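Local coordinates for endonuclease and methylase LlaGI (Lactococcus lactis, PDB 5FFJ), which is a nuclease-deleted form of a Type ISP restriction-modification enzyme that probably methylates DNA and, when full-length, cleaves it, with helicase-like ATPase and target-recognition parts in one polypeptide, at residues 1065-1070 against 1360-1365; 1071-1076 against 1368-1373; 1085-1090 against 1115-1120. One frame throughout, in Å; residues are numbered along the deposited sequence.

Interaction 1: residues 1065-1070 against 1360-1365; sequences RDAWVS and KKSGIT. With nucleotides of chain C.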
loop_
_atom_site.group_PDB
_atom_site.type_symbol
_atom_site.label_atom_id
_atom_site.label_comp_id
_atom_site.label_asym_id
_atom_site.label_seq_id
_atom_site.Cartn_x
_atom_site.Cartn_y
_atom_site.Cartn_z
ATOM N N ARG A 1065 0.523 2.506 -21.572
ATOM C CA ARG A 1065 1.757 1.758 -21.329
ATOM C C ARG A 1065 2.957 2.536 -21.872
ATOM O O ARG A 1065 3.654 2.081 -22.780
ATOM C CB ARG A 1065 1.677 0.360 -21.959
ATOM C CG ARG A 1065 1.181 0.327 -23.401
ATOM C CD ARG A 1065 1.037 -1.107 -23.896
ATOM N NE ARG A 1065 -0.002 -1.846 -23.176
ATOM C CZ ARG A 1065 -1.271 -1.957 -23.566
ATOM N NH1 ARG A 1065 -1.692 -1.374 -24.682
ATOM N NH2 ARG A 1065 -2.127 -2.657 -22.831
ATOM N N ASP A 1066 3.196 3.710 -21.292
ATOM C CA ASP A 1066 4.208 4.640 -21.789
ATOM C C ASP A 1066 5.623 4.064 -21.755
ATOM O O ASP A 1066 6.397 4.263 -22.693
ATOM C CB ASP A 1066 4.166 5.946 -20.982
ATOM C CG ASP A 1066 2.957 6.810 -21.319
ATOM O OD1 ASP A 1066 2.245 6.505 -22.300
ATOM O OD2 ASP A 1066 2.726 7.809 -20.603
ATOM N N ALA A 1067 5.967 3.361 -20.679
ATOM C CA ALA A 1067 7.326 2.847 -20.515
ATOM C C ALA A 1067 7.724 1.931 -21.671
ATOM O O ALA A 1067 8.876 1.935 -22.109
ATOM C CB ALA A 1067 7.463 2.110 -19.190
ATOM N N TRP A 1068 6.766 1.153 -22.164
ATOM C CA TRP A 1068 7.011 0.233 -23.269
ATOM C C TRP A 1068 6.905 0.934 -24.616
ATOM O O TRP A 1068 7.766 0.779 -25.482
ATOM C CB TRP A 1068 6.016 -0.929 -23.230
ATOM C CG TRP A 1068 6.155 -1.827 -22.039
ATOM C CD1 TRP A 1068 5.565 -1.671 -20.818
ATOM C CD2 TRP A 1068 6.926 -3.032 -21.959
ATOM N NE1 TRP A 1068 5.925 -2.702 -19.983
ATOM C CE2 TRP A 1068 6.760 -3.549 -20.660
ATOM C CE3 TRP A 1068 7.744 -3.718 -22.860
ATOM C CZ2 TRP A 1068 7.382 -4.724 -20.240
ATOM C CZ3 TRP A 1068 8.358 -4.883 -22.442
ATOM C CH2 TRP A 1068 8.175 -5.374 -21.144
ATOM N N VAL A 1069 5.843 1.716 -24.773
ATOM C CA VAL A 1069 5.419 2.199 -26.081
ATOM C C VAL A 1069 6.042 3.548 -26.467
ATOM O O VAL A 1069 6.096 3.889 -27.650
ATOM C CB VAL A 1069 3.865 2.282 -26.122
ATOM C CG1 VAL A 1069 3.363 3.685 -26.456
ATOM C CG2 VAL A 1069 3.310 1.264 -27.100
ATOM N N SER A 1070 6.514 4.302 -25.476
ATOM C CA SER A 1070 7.133 5.608 -25.724
ATOM C C SER A 1070 8.529 5.696 -25.106
ATOM O O SER A 1070 8.794 5.099 -24.062
ATOM C CB SER A 1070 6.256 6.733 -25.168
ATOM O OG SER A 1070 6.676 7.108 -23.868
ATOM N N LYS A 1360 10.256 1.663 -12.549
ATOM C CA LYS A 1360 10.357 0.723 -11.434
ATOM C C LYS A 1360 9.650 -0.601 -11.722
ATOM O O LYS A 1360 10.136 -1.668 -11.348
ATOM C CB LYS A 1360 9.775 1.346 -10.163
ATOM N N LYS A 1361 8.508 -0.521 -12.396
ATOM C CA LYS A 1361 7.682 -1.695 -12.667
ATOM C C LYS A 1361 8.303 -2.587 -13.739
ATOM O O LYS A 1361 8.453 -3.796 -13.546
ATOM C CB LYS A 1361 6.277 -1.266 -13.101
ATOM N N SER A 1362 8.666 -1.976 -14.863
ATOM C CA SER A 1362 9.139 -2.709 -16.036
ATOM C C SER A 1362 10.664 -2.799 -16.096
ATOM O O SER A 1362 11.212 -3.710 -16.718
ATOM C CB SER A 1362 8.608 -2.056 -17.320
ATOM O OG SER A 1362 8.877 -0.667 -17.352
ATOM N N GLY A 1363 11.345 -1.858 -15.453
ATOM C CA GLY A 1363 12.796 -1.818 -15.486
ATOM C C GLY A 1363 13.317 -1.313 -16.820
ATOM O O GLY A 1363 14.458 -1.586 -17.194
ATOM N N ILE A 1364 12.479 -0.572 -17.541
ATOM C CA ILE A 1364 12.864 -0.017 -18.838
ATOM C C ILE A 1364 13.498 1.354 -18.635
ATOM O O ILE A 1364 12.898 2.245 -18.030
ATOM C CB ILE A 1364 11.660 0.118 -19.812
ATOM C CG1 ILE A 1364 10.787 -1.150 -19.788
ATOM C CG2 ILE A 1364 12.154 0.494 -21.222
ATOM C CD1 ILE A 1364 10.676 -1.918 -21.093
ATOM N N THR A 1365 14.714 1.516 -19.147
ATOM C CA THR A 1365 15.465 2.754 -18.976
ATOM C C THR A 1365 15.099 3.748 -20.070
ATOM O O THR A 1365 14.837 3.360 -21.210
ATOM C CB THR A 1365 16.990 2.511 -19.009
ATOM O OG1 THR A 1365 17.441 2.458 -20.367
ATOM C CG2 THR A 1365 17.359 1.210 -18.294
ATOM P P DG C 16 1.169 4.296 -18.125
ATOM O OP1 DG C 16 2.124 3.184 -18.310
ATOM O OP2 DG C 16 0.715 5.074 -19.301
ATOM O "O5'" DG C 16 -0.127 3.730 -17.374
ATOM C "C5'" DG C 16 -0.929 4.632 -16.630
ATOM C "C4'" DG C 16 -2.209 3.991 -16.128
ATOM O "O4'" DG C 16 -3.058 5.040 -15.600
ATOM C "C3'" DG C 16 -3.086 3.345 -17.182
ATOM O "O3'" DG C 16 -4.114 2.579 -16.574
ATOM C "C2'" DG C 16 -3.654 4.578 -17.836
ATOM C "C1'" DG C 16 -4.029 5.377 -16.590
ATOM N N9 DG C 16 -4.043 6.821 -16.763
ATOM C C8 DG C 16 -3.254 7.581 -17.594
ATOM N N7 DG C 16 -3.510 8.861 -17.518
ATOM C C5 DG C 16 -4.529 8.947 -16.577
ATOM C C6 DG C 16 -5.221 10.073 -16.074
ATOM O O6 DG C 16 -5.066 11.266 -16.371
ATOM N N1 DG C 16 -6.180 9.708 -15.131
ATOM C C2 DG C 16 -6.435 8.417 -14.729
ATOM N N2 DG C 16 -7.395 8.252 -13.810
ATOM N N3 DG C 16 -5.795 7.360 -15.192
ATOM C C4 DG C 16 -4.862 7.699 -16.108
ATOM P P DG C 15 5.166 10.391 -15.862
ATOM O OP1 DG C 15 6.397 9.611 -16.129
ATOM O OP2 DG C 15 5.084 11.789 -16.339
ATOM O "O5'" DG C 15 3.882 9.615 -16.422
ATOM C "C5'" DG C 15 4.016 8.313 -16.996
ATOM C "C4'" DG C 15 2.998 7.357 -16.407
ATOM O "O4'" DG C 15 2.127 8.088 -15.493
ATOM C "C3'" DG C 15 2.074 6.693 -17.429
ATOM O "O3'" DG C 15 1.801 5.326 -17.062
ATOM C "C2'" DG C 15 0.835 7.579 -17.378
ATOM C "C1'" DG C 15 0.780 7.966 -15.909
ATOM N N9 DG C 15 0.076 9.225 -15.632
ATOM C C8 DG C 15 0.408 10.484 -16.076
ATOM N N7 DG C 15 -0.405 11.417 -15.653
ATOM C C5 DG C 15 -1.333 10.734 -14.876
ATOM C C6 DG C 15 -2.458 11.215 -14.157
ATOM O O6 DG C 15 -2.870 12.381 -14.062
ATOM N N1 DG C 15 -3.130 10.186 -13.505
ATOM C C2 DG C 15 -2.763 8.860 -13.541
ATOM N N2 DG C 15 -3.530 8.010 -12.849
ATOM N N3 DG C 15 -1.716 8.398 -14.209
ATOM C C4 DG C 15 -1.049 9.386 -14.852
#

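Interaction 2: residues 1071-1076 against 1368-1373; sequences NFSKIN and PNEFSD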
loop_
_atom_site.group_PDB
_atom_site.type_symbol
_atom_site.label_atom_id
_atom_site.label_comp_id
_atom_site.label_asym_id
_atom_site.label_seq_id
_atom_site.Cartn_x
_atom_site.Cartn_y
_atom_site.Cartn_z
ATOM N N ASN A 1071 9.407 6.462 -25.748
ATOM C CA ASN A 1071 10.798 6.576 -25.316
ATOM C C ASN A 1071 11.540 7.661 -26.099
ATOM O O ASN A 1071 11.144 8.027 -27.205
ATOM C CB ASN A 1071 11.507 5.224 -25.478
ATOM C CG ASN A 1071 12.923 5.217 -24.913
ATOM O OD1 ASN A 1071 13.648 6.207 -24.988
ATOM N ND2 ASN A 1071 13.326 4.080 -24.357
ATOM N N PHE A 1072 12.617 8.174 -25.507
ATOM C CA PHE A 1072 13.487 9.143 -26.168
ATOM C C PHE A 1072 14.238 8.535 -27.356
ATOM O O PHE A 1072 14.425 9.192 -28.380
ATOM C CB PHE A 1072 14.499 9.713 -25.170
ATOM C CG PHE A 1072 13.963 10.839 -24.329
ATOM C CD1 PHE A 1072 13.576 12.032 -24.913
ATOM C CD2 PHE A 1072 13.879 10.718 -22.951
ATOM C CE1 PHE A 1072 13.092 13.074 -24.144
ATOM C CE2 PHE A 1072 13.398 11.759 -22.177
ATOM C CZ PHE A 1072 13.005 12.938 -22.776
ATOM N N SER A 1073 14.670 7.285 -27.212
ATOM C CA SER A 1073 15.405 6.598 -28.271
ATOM C C SER A 1073 14.452 5.829 -29.174
ATOM O O SER A 1073 13.732 4.944 -28.714
ATOM C CB SER A 1073 16.451 5.644 -27.681
ATOM O OG SER A 1073 17.052 4.855 -28.694
ATOM N N LYS A 1074 14.448 6.183 -30.458
ATOM C CA LYS A 1074 13.659 5.474 -31.462
ATOM C C LYS A 1074 13.994 3.986 -31.477
ATOM O O LYS A 1074 13.106 3.141 -31.588
ATOM C CB LYS A 1074 13.897 6.077 -32.852
ATOM C CG LYS A 1074 13.182 5.347 -33.982
ATOM C CD LYS A 1074 13.319 6.093 -35.304
ATOM C CE LYS A 1074 12.561 5.399 -36.431
ATOM N NZ LYS A 1074 12.650 6.155 -37.713
ATOM N N ILE A 1075 15.280 3.671 -31.361
ATOM C CA ILE A 1075 15.729 2.286 -31.351
ATOM C C ILE A 1075 15.160 1.527 -30.150
ATOM O O ILE A 1075 14.717 0.388 -30.288
ATOM C CB ILE A 1075 17.271 2.204 -31.340
ATOM C CG1 ILE A 1075 17.826 2.775 -32.650
ATOM C CG2 ILE A 1075 17.739 0.760 -31.144
ATOM C CD1 ILE A 1075 19.340 2.796 -32.748
ATOM N N ASN A 1076 15.173 2.156 -28.978
ATOM C CA ASN A 1076 14.651 1.520 -27.769
ATOM C C ASN A 1076 13.163 1.199 -27.880
ATOM O O ASN A 1076 12.712 0.169 -27.377
ATOM C CB ASN A 1076 14.895 2.406 -26.544
ATOM C CG ASN A 1076 16.332 2.344 -26.055
ATOM O OD1 ASN A 1076 17.244 2.011 -26.812
ATOM N ND2 ASN A 1076 16.538 2.658 -24.781
ATOM N N PRO A 1368 17.563 10.517 -22.210
ATOM C CA PRO A 1368 17.314 11.583 -23.195
ATOM C C PRO A 1368 18.488 11.874 -24.140
ATOM O O PRO A 1368 18.277 12.499 -25.181
ATOM C CB PRO A 1368 17.018 12.807 -22.316
ATOM C CG PRO A 1368 17.692 12.523 -21.029
ATOM C CD PRO A 1368 17.591 11.044 -20.833
ATOM N N ASN A 1369 19.695 11.430 -23.799
ATOM C CA ASN A 1369 20.861 11.677 -24.649
ATOM C C ASN A 1369 20.800 10.881 -25.958
ATOM O O ASN A 1369 21.492 11.209 -26.923
ATOM C CB ASN A 1369 22.166 11.341 -23.909
ATOM C CG ASN A 1369 22.372 12.179 -22.661
ATOM O OD1 ASN A 1369 22.182 11.706 -21.540
ATOM N ND2 ASN A 1369 22.785 13.427 -22.851
ATOM N N GLU A 1370 19.967 9.842 -25.985
ATOM C CA GLU A 1370 19.856 8.957 -27.146
ATOM C C GLU A 1370 18.830 9.462 -28.159
ATOM O O GLU A 1370 18.587 8.813 -29.179
ATOM C CB GLU A 1370 19.475 7.538 -26.704
ATOM C CG GLU A 1370 20.511 6.866 -25.817
ATOM C CD GLU A 1370 20.117 5.457 -25.399
ATOM O OE1 GLU A 1370 19.021 4.997 -25.786
ATOM O OE2 GLU A 1370 20.907 4.807 -24.677
ATOM N N PHE A 1371 18.232 10.618 -27.885
ATOM C CA PHE A 1371 17.151 11.121 -28.729
ATOM C C PHE A 1371 17.632 11.782 -30.030
ATOM O O PHE A 1371 17.061 11.541 -31.096
ATOM C CB PHE A 1371 16.284 12.127 -27.957
ATOM C CG PHE A 1371 15.315 12.874 -28.834
ATOM C CD1 PHE A 1371 14.174 12.257 -29.323
ATOM C CD2 PHE A 1371 15.555 14.189 -29.189
ATOM C CE1 PHE A 1371 13.292 12.941 -30.138
ATOM C CE2 PHE A 1371 14.676 14.876 -30.004
ATOM C CZ PHE A 1371 13.544 14.251 -30.479
ATOM N N SER A 1372 18.692 12.585 -29.948
ATOM C CA SER A 1372 18.923 13.655 -30.927
ATOM C C SER A 1372 20.132 13.542 -31.861
ATOM O O SER A 1372 20.260 14.344 -32.788
ATOM C CB SER A 1372 19.056 14.989 -30.191
ATOM O OG SER A 1372 19.301 16.030 -31.119
ATOM N N ASP A 1373 21.052 12.619 -31.591
ATOM C CA ASP A 1373 22.222 12.404 -32.460
ATOM C C ASP A 1373 23.276 13.518 -32.278
ATOM O O ASP A 1373 24.455 13.325 -32.582
ATOM C CB ASP A 1373 21.792 12.317 -33.940
ATOM C CG ASP A 1373 22.582 11.285 -34.734
ATOM O OD1 ASP A 1373 22.814 10.169 -34.222
ATOM O OD2 ASP A 1373 22.954 11.593 -35.885
#

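Interaction 3: residues 1085-1090 against 1115-1120; sequences IKNYNL and ERKISW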
loop_
_atom_site.group_PDB
_atom_site.type_symbol
_atom_site.label_atom_id
_atom_site.label_comp_id
_atom_site.label_asym_id
_atom_site.label_seq_id
_atom_site.Cartn_x
_atom_site.Cartn_y
_atom_site.Cartn_z
ATOM N N ILE A 1085 5.512 -7.575 -27.506
ATOM C CA ILE A 1085 4.712 -8.216 -28.544
ATOM C C ILE A 1085 5.029 -9.707 -28.611
ATOM O O ILE A 1085 4.136 -10.525 -28.829
ATOM C CB ILE A 1085 4.936 -7.562 -29.924
ATOM C CG1 ILE A 1085 4.245 -6.197 -29.966
ATOM C CG2 ILE A 1085 4.391 -8.455 -31.047
ATOM C CD1 ILE A 1085 4.412 -5.437 -31.268
ATOM N N LYS A 1086 6.298 -10.061 -28.428
ATOM C CA LYS A 1086 6.680 -11.466 -28.365
ATOM C C LYS A 1086 6.073 -12.106 -27.123
ATOM O O LYS A 1086 5.473 -13.177 -27.202
ATOM C CB LYS A 1086 8.201 -11.634 -28.351
ATOM C CG LYS A 1086 8.870 -11.452 -29.708
ATOM C CD LYS A 1086 10.201 -12.189 -29.774
ATOM C CE LYS A 1086 11.154 -11.538 -30.765
ATOM N NZ LYS A 1086 11.728 -10.270 -30.232
ATOM N N ASN A 1087 6.223 -11.439 -25.981
ATOM C CA ASN A 1087 5.686 -11.943 -24.723
ATOM C C ASN A 1087 4.174 -12.112 -24.793
ATOM O O ASN A 1087 3.623 -13.064 -24.244
ATOM C CB ASN A 1087 6.051 -11.007 -23.567
ATOM C CG ASN A 1087 7.526 -11.060 -23.213
ATOM O OD1 ASN A 1087 8.249 -11.958 -23.646
ATOM N ND2 ASN A 1087 7.978 -10.100 -22.412
ATOM N N TYR A 1088 3.508 -11.192 -25.482
ATOM C CA TYR A 1088 2.057 -11.234 -25.598
ATOM C C TYR A 1088 1.600 -12.382 -26.491
ATOM O O TYR A 1088 0.666 -13.108 -26.151
ATOM C CB TYR A 1088 1.522 -9.908 -26.140
ATOM C CG TYR A 1088 0.069 -9.979 -26.541
ATOM C CD1 TYR A 1088 -0.936 -9.984 -25.584
ATOM C CD2 TYR A 1088 -0.297 -10.050 -27.877
ATOM C CE1 TYR A 1088 -2.267 -10.055 -25.946
ATOM C CE2 TYR A 1088 -1.623 -10.119 -28.250
ATOM C CZ TYR A 1088 -2.606 -10.123 -27.281
ATOM O OH TYR A 1088 -3.931 -10.194 -27.647
ATOM N N ASN A 1089 2.259 -12.547 -27.633
ATOM C CA ASN A 1089 1.891 -13.599 -28.572
ATOM C C ASN A 1089 2.184 -14.991 -28.020
ATOM O O ASN A 1089 1.663 -15.984 -28.527
ATOM C CB ASN A 1089 2.616 -13.402 -29.905
ATOM C CG ASN A 1089 2.101 -12.202 -30.678
ATOM O OD1 ASN A 1089 0.966 -11.767 -30.487
ATOM N ND2 ASN A 1089 2.935 -11.663 -31.559
ATOM N N LEU A 1090 3.015 -15.063 -26.984
ATOM C CA LEU A 1090 3.280 -16.331 -26.313
ATOM C C LEU A 1090 2.137 -16.680 -25.364
ATOM O O LEU A 1090 1.707 -17.833 -25.296
ATOM C CB LEU A 1090 4.599 -16.282 -25.539
ATOM C CG LEU A 1090 5.908 -16.335 -26.335
ATOM C CD1 LEU A 1090 7.084 -16.462 -25.376
ATOM C CD2 LEU A 1090 5.919 -17.473 -27.345
ATOM N N GLU A 1115 4.851 -7.521 -14.736
ATOM C CA GLU A 1115 4.935 -6.235 -15.420
ATOM C C GLU A 1115 6.285 -6.016 -16.101
ATOM O O GLU A 1115 6.487 -5.008 -16.779
ATOM C CB GLU A 1115 4.653 -5.097 -14.437
ATOM C CG GLU A 1115 3.266 -4.498 -14.604
ATOM C CD GLU A 1115 2.924 -3.489 -13.526
ATOM O OE1 GLU A 1115 3.537 -3.545 -12.438
ATOM O OE2 GLU A 1115 2.038 -2.640 -13.764
ATOM N N ARG A 1116 7.204 -6.959 -15.922
ATOM C CA ARG A 1116 8.465 -6.938 -16.657
ATOM C C ARG A 1116 8.312 -7.636 -18.006
ATOM O O ARG A 1116 9.250 -7.684 -18.804
ATOM C CB ARG A 1116 9.576 -7.603 -15.845
ATOM C CG ARG A 1116 9.920 -6.859 -14.561
ATOM C CD ARG A 1116 11.317 -7.193 -14.050
ATOM N NE ARG A 1116 12.355 -6.843 -15.019
ATOM C CZ ARG A 1116 13.587 -6.444 -14.707
ATOM N NH1 ARG A 1116 13.965 -6.328 -13.439
ATOM N NH2 ARG A 1116 14.447 -6.154 -15.674
ATOM N N LYS A 1117 7.118 -8.170 -18.249
ATOM C CA LYS A 1117 6.806 -8.902 -19.473
ATOM C C LYS A 1117 5.806 -8.134 -20.327
ATOM O O LYS A 1117 6.058 -7.834 -21.494
ATOM C CB LYS A 1117 6.228 -10.275 -19.136
ATOM C CG LYS A 1117 7.200 -11.221 -18.472
ATOM C CD LYS A 1117 8.019 -11.964 -19.506
ATOM C CE LYS A 1117 8.898 -13.018 -18.865
ATOM N NZ LYS A 1117 9.528 -13.896 -19.886
ATOM N N ILE A 1118 4.668 -7.820 -19.713
ATOM C CA ILE A 1118 3.553 -7.161 -20.387
ATOM C C ILE A 1118 2.964 -6.073 -19.498
ATOM O O ILE A 1118 2.918 -6.222 -18.275
ATOM C CB ILE A 1118 2.437 -8.189 -20.763
ATOM C CG1 ILE A 1118 2.822 -8.970 -22.022
ATOM C CG2 ILE A 1118 1.077 -7.511 -20.997
ATOM C CD1 ILE A 1118 2.308 -10.393 -22.030
ATOM N N SER A 1119 2.541 -4.974 -20.118
ATOM C CA SER A 1119 1.726 -3.979 -19.432
ATOM C C SER A 1119 0.281 -4.141 -19.903
ATOM O O SER A 1119 -0.141 -3.528 -20.884
ATOM C CB SER A 1119 2.237 -2.554 -19.685
ATOM O OG SER A 1119 1.654 -1.645 -18.760
ATOM N N TRP A 1120 -0.461 -4.999 -19.205
ATOM C CA TRP A 1120 -1.875 -5.235 -19.490
ATOM C C TRP A 1120 -2.713 -3.968 -19.401
ATOM O O TRP A 1120 -2.442 -3.071 -18.604
ATOM C CB TRP A 1120 -2.454 -6.284 -18.531
ATOM C CG TRP A 1120 -1.863 -7.653 -18.700
ATOM C CD1 TRP A 1120 -1.080 -8.325 -17.807
ATOM C CD2 TRP A 1120 -2.001 -8.510 -19.839
ATOM N NE1 TRP A 1120 -0.726 -9.551 -18.318
ATOM C CE2 TRP A 1120 -1.278 -9.688 -19.565
ATOM C CE3 TRP A 1120 -2.666 -8.397 -21.062
ATOM C CZ2 TRP A 1120 -1.203 -10.744 -20.470
ATOM C CZ3 TRP A 1120 -2.589 -9.448 -21.959
ATOM C CH2 TRP A 1120 -1.862 -10.605 -21.658
#

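Interaction 1: residues 1065-1070 against 1360-1365
I1364 packs against one flank of the short helix 1066-1069, meeting A1067 and W1068 with different branches. Its CB comes within 4.0 Å of A1067 O, and the branch methyl CG2 approaches the same carbonyl oxygen at 3.7 Å. CG1 lies anti to the carbonyl carbon (chi1 -45°) and sends the longer arm the other way, over the indole. At the tip, CD1 sits over one face of W1068, 3.9 Å from CE3 and offset toward the rim, a CH-pi contact with the six-membered ring. The two side chains cross at about a right angle. S1362 takes the five-membered end: its CB lies obliquely 3.8 Å from W1068 NE1, while OG passes 3.6 Å from A1067 CB. Across the two segments the contact is van der Waals packing, S1362 OG having D1359 as its polar partner; M1084 and I1083 of helix 1074-1096 also touch the indole. The DNA lies at the start of the helix. R1065 is the N-cap residue, and D1066 N donates to DG16 OP1 of chain C at 3.2 Å. A second, weak bond runs from the same N to OP2. The D1066 carboxylate lies close to this phosphate but is occupied by T1063 and Y1146. A backbone phosphate at the amino end of a helix, where the dipole probably favours it, is a familiar mode of DNA binding, used here in the C-terminal specificity domain.

Interaction 2: residues 1071-1076 against 1368-1373
F1072 gives up the most surface in this contact, its ring lying against P1368. P1368 CB stands over one face, 3.9 Å from the ring centroid, in a CH-pi contact; it lies nearest CE2 and CD2, about equally, and P1368 CA covers the same ring nearer CG and CD2, at 3.6 Å from the latter. With CG anti to the carbonyl carbon (chi1 -83°), the ring reaches the proline while the F1072 carbonyl is left to F1371. That oxygen lies at the edge of the F1371 ring, in its plane near CD1, and also receives a CA-H...O contact from F1371 CA at 3.4 Å. Y1354 meets the F1072 ring, and Y1377 and Y1153 meet that of F1371. The segment 1071-1076 leads from a short edge strand into helix 1074-1096 through an Asx turn, N1071 OD1 accepting from S1073 N at 2.7 Å; S1073 is the N-cap, its OG taking a weak bond from N1076 N. E1370 comes up against this helix start. E1370 CB lies 3.7 Å from S1073 CB, and the chain, extended beyond CG, brings OE1 within 3.3 Å of the same S1073 CB. OE1 lies about equally far, 3.6 Å, from N1076 ND2 and N1076 OD1, the amide and carboxylate planes 85° apart. A negative charge so near the amino end of helix 1074-1096 is likely to be favoured by the helix dipole, although E1370 is exposed.

Interaction 3: residues 1085-1090 against 1115-1120
The loop 1115-1120 passes across one flank of helix 1074-1096, K1117 CA coming opposite N1087 CA at 6.2 Å and I1118 CA opposite Y1088 CA at 6.8 Å. The polar link is N1087 ND2 to K1117 O, a 3.1 Å bond that is almost straight at the hydrogen (177°). The acceptor lies in the plane of the N1087 amide, whereas the donor comes to the carbonyl from the side (103° at the oxygen) and somewhat tilted from its plane. K1117 bends at chi2, which brings CD alongside the same amide, 3.5 Å from N1087 ND2. With an alanine in place of N1087, K1117 O would probably lose its donor and the lysine's aliphatic part the amide it lies along. I1118 points its CD1 at the helix backbone, 3.7 Å from both Y1088 CA and N1087 O; its other branch, CG2, lies over the centre of the W1120 ring. With CG anti to the backbone N (chi1 168°), the Y1088 ring is set beside W1120, whose CZ3 meets its edge, 4.0 Å from Y1088 CD1, the side chains crossing at about a right angle. F1159 also meets the Y1088 ring, and Y1088 OH bonds to E1132 O. A helix asparagine holding a loop carbonyl, with an aromatic and isoleucine cluster next to it, here fastens the connection from helix 1074-1096 to helix 1122-1129 within the specificity domain, close to the bound DNA.

How the interactions relate
All three contacts belong to the C-terminal specificity domain. Interactions 1 and 2 alternate along the chain and lie with centres about 14 Å apart, touching where T1365 O approaches N1071 ND2. Interaction 3 is nested in the loop that either of them closes; its centre is about 12 Å from that of interaction 1, and the two are joined by a probable hydrogen bond of 2.8 Å from R1065 NE to S1119 O and by W1068 CH2 packing on K1117 O at 3.3 Å. Interactions 2 and 3 do not touch, but share helix 1074-1096. Interaction 1 includes the phosphate contact; the nearest atoms of interactions 3 and 2 lie about 4 and 9 Å from the DNA.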